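Long-range contact in putative type VI secretion protein (Escherichia coli, PDB 4PS2), which probably forms the contractile sheath of the type VI secretion system together with TssC, this chain being its C-terminal helical part: residues S3-T7 with Q22-L26. Sequence-based numbering, arbitrary orientation.
Sequences SISLT and QIPRL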
loop_
_atom_site.group_PDB
_atom_site.type_symbol
_atom_site.label_atom_id
_atom_site.label_comp_id
_atom_site.label_asym_id
_atom_site.label_seq_id
_atom_site.Cartn_x
_atom_site.Cartn_y
_atom_site.Cartn_z
ATOM N N SER A 3 11.857 -3.374 1.350
ATOM C CA SER A 3 11.291 -4.384 2.243
ATOM C C SER A 3 10.320 -3.914 3.347
ATOM O O SER A 3 10.304 -2.774 3.720
ATOM C CB SER A 3 12.417 -5.187 2.868
ATOM O OG SER A 3 12.941 -4.495 3.972
ATOM N N ILE A 4 9.515 -4.834 3.853
ATOM C CA ILE A 4 8.502 -4.543 4.869
ATOM C C ILE A 4 8.371 -5.786 5.772
ATOM O O ILE A 4 8.725 -6.884 5.348
ATOM C CB ILE A 4 7.147 -4.056 4.259
ATOM C CG1 ILE A 4 6.288 -3.308 5.307
ATOM C CG2 ILE A 4 6.347 -5.201 3.562
ATOM C CD1 ILE A 4 5.224 -2.309 4.712
ATOM N N SER A 5 7.876 -5.616 7.001
ATOM C CA SER A 5 7.791 -6.726 7.948
ATOM C C SER A 5 6.466 -6.839 8.634
ATOM O O SER A 5 5.903 -5.826 9.054
ATOM C CB SER A 5 8.871 -6.588 9.016
ATOM O OG SER A 5 10.155 -6.852 8.484
ATOM N N LEU A 6 5.982 -8.086 8.780
ATOM C CA LEU A 6 4.791 -8.400 9.551
ATOM C C LEU A 6 5.339 -8.969 10.844
ATOM O O LEU A 6 6.014 -10.004 10.822
ATOM C CB LEU A 6 3.898 -9.439 8.831
ATOM C CG LEU A 6 2.651 -9.992 9.569
ATOM C CD1 LEU A 6 1.796 -8.881 10.215
ATOM C CD2 LEU A 6 1.798 -10.820 8.636
ATOM N N THR A 7 5.113 -8.267 11.955
ATOM C CA THR A 7 5.587 -8.699 13.258
ATOM C C THR A 7 4.425 -9.343 14.003
ATOM O O THR A 7 3.340 -8.774 14.057
ATOM C CB THR A 7 6.263 -7.525 14.000
ATOM O OG1 THR A 7 7.365 -7.076 13.208
ATOM C CG2 THR A 7 6.775 -7.914 15.407
ATOM N N GLN A 22 -3.785 -8.928 7.435
ATOM C CA GLN A 22 -2.443 -8.361 7.481
ATOM C C GLN A 22 -1.601 -8.444 6.200
ATOM O O GLN A 22 -0.903 -7.476 5.892
ATOM C CB GLN A 22 -1.675 -8.820 8.743
ATOM C CG GLN A 22 -2.310 -8.368 10.077
ATOM C CD GLN A 22 -2.595 -6.874 10.162
ATOM O OE1 GLN A 22 -3.746 -6.440 10.270
ATOM N NE2 GLN A 22 -1.562 -6.045 10.077
ATOM N N ILE A 23 -1.637 -9.588 5.475
ATOM C CA ILE A 23 -0.871 -9.784 4.218
ATOM C C ILE A 23 -1.265 -8.765 3.107
ATOM O O ILE A 23 -0.370 -8.075 2.630
ATOM C CB ILE A 23 -0.884 -11.267 3.717
ATOM C CG1 ILE A 23 -0.195 -12.254 4.703
ATOM C CG2 ILE A 23 -0.370 -11.428 2.263
ATOM C CD1 ILE A 23 1.177 -11.930 5.193
ATOM N N PRO A 24 -2.559 -8.601 2.713
ATOM C CA PRO A 24 -2.894 -7.597 1.677
ATOM C C PRO A 24 -2.605 -6.148 2.099
ATOM O O PRO A 24 -2.240 -5.325 1.257
ATOM C CB PRO A 24 -4.402 -7.803 1.441
ATOM C CG PRO A 24 -4.720 -9.117 2.042
ATOM C CD PRO A 24 -3.781 -9.307 3.169
ATOM N N ARG A 25 -2.745 -5.847 3.395
ATOM C CA ARG A 25 -2.473 -4.521 3.948
ATOM C C ARG A 25 -0.996 -4.169 3.766
ATOM O O ARG A 25 -0.677 -3.104 3.240
ATOM C CB ARG A 25 -2.896 -4.472 5.428
ATOM C CG ARG A 25 -2.468 -3.214 6.185
ATOM C CD ARG A 25 -2.849 -3.261 7.666
ATOM N NE ARG A 25 -2.357 -2.059 8.340
ATOM C CZ ARG A 25 -1.178 -1.954 8.946
ATOM N NH1 ARG A 25 -0.377 -3.006 9.041
ATOM N NH2 ARG A 25 -0.807 -0.805 9.488
ATOM N N LEU A 26 -0.101 -5.068 4.179
ATOM C CA LEU A 26 1.344 -4.875 4.044
ATOM C C LEU A 26 1.809 -4.840 2.593
ATOM O O LEU A 26 2.744 -4.102 2.257
ATOM C CB LEU A 26 2.105 -5.939 4.829
ATOM C CG LEU A 26 2.020 -5.764 6.343
ATOM C CD1 LEU A 26 2.530 -6.984 7.021
ATOM C CD2 LEU A 26 2.792 -4.526 6.820
#
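L26 N donates to Q22 O at 3.1 Å. This is an ordinary helical bond; the two residues lie one turn apart, and both side chains meet L6. No hydrogen bond joins the two segments; the contact is apolar. Segment 3-7 is extended. I4 and L6 direct their CB atoms toward the helix, S5 and T7 away from it. With chi1 at 174°, L6 CG swings away from the backbone N and out to the helix, where its two methyls part. CD1 lies on Q22 CB at 3.8 Å, and CD2 meets I23 CD1 at 3.7 Å. L26 CD1 lies 3.3 Å from L6 CB, closer than ordinary van der Waals contact. The other methyl of L26, CD2, turns to I4 and lies 3.9 Å from I4 CD1. Replacing L6 with an alanine would probably open a gap over Q22 CB and take from I23 CD1 its contact with the L6 methyl. This is a surface contact: an extended loop before helix 16-40 lies back along that helix, roughly antiparallel to it. Its earlier residues therefore reach further along: I4 also packs on M29, L30 and R33, and S3 O accepts a hydrogen bond from R33 NH1. P24, where the helix kinks, instead touches D59, A61 and L62 between helices 46-57 and 64-71.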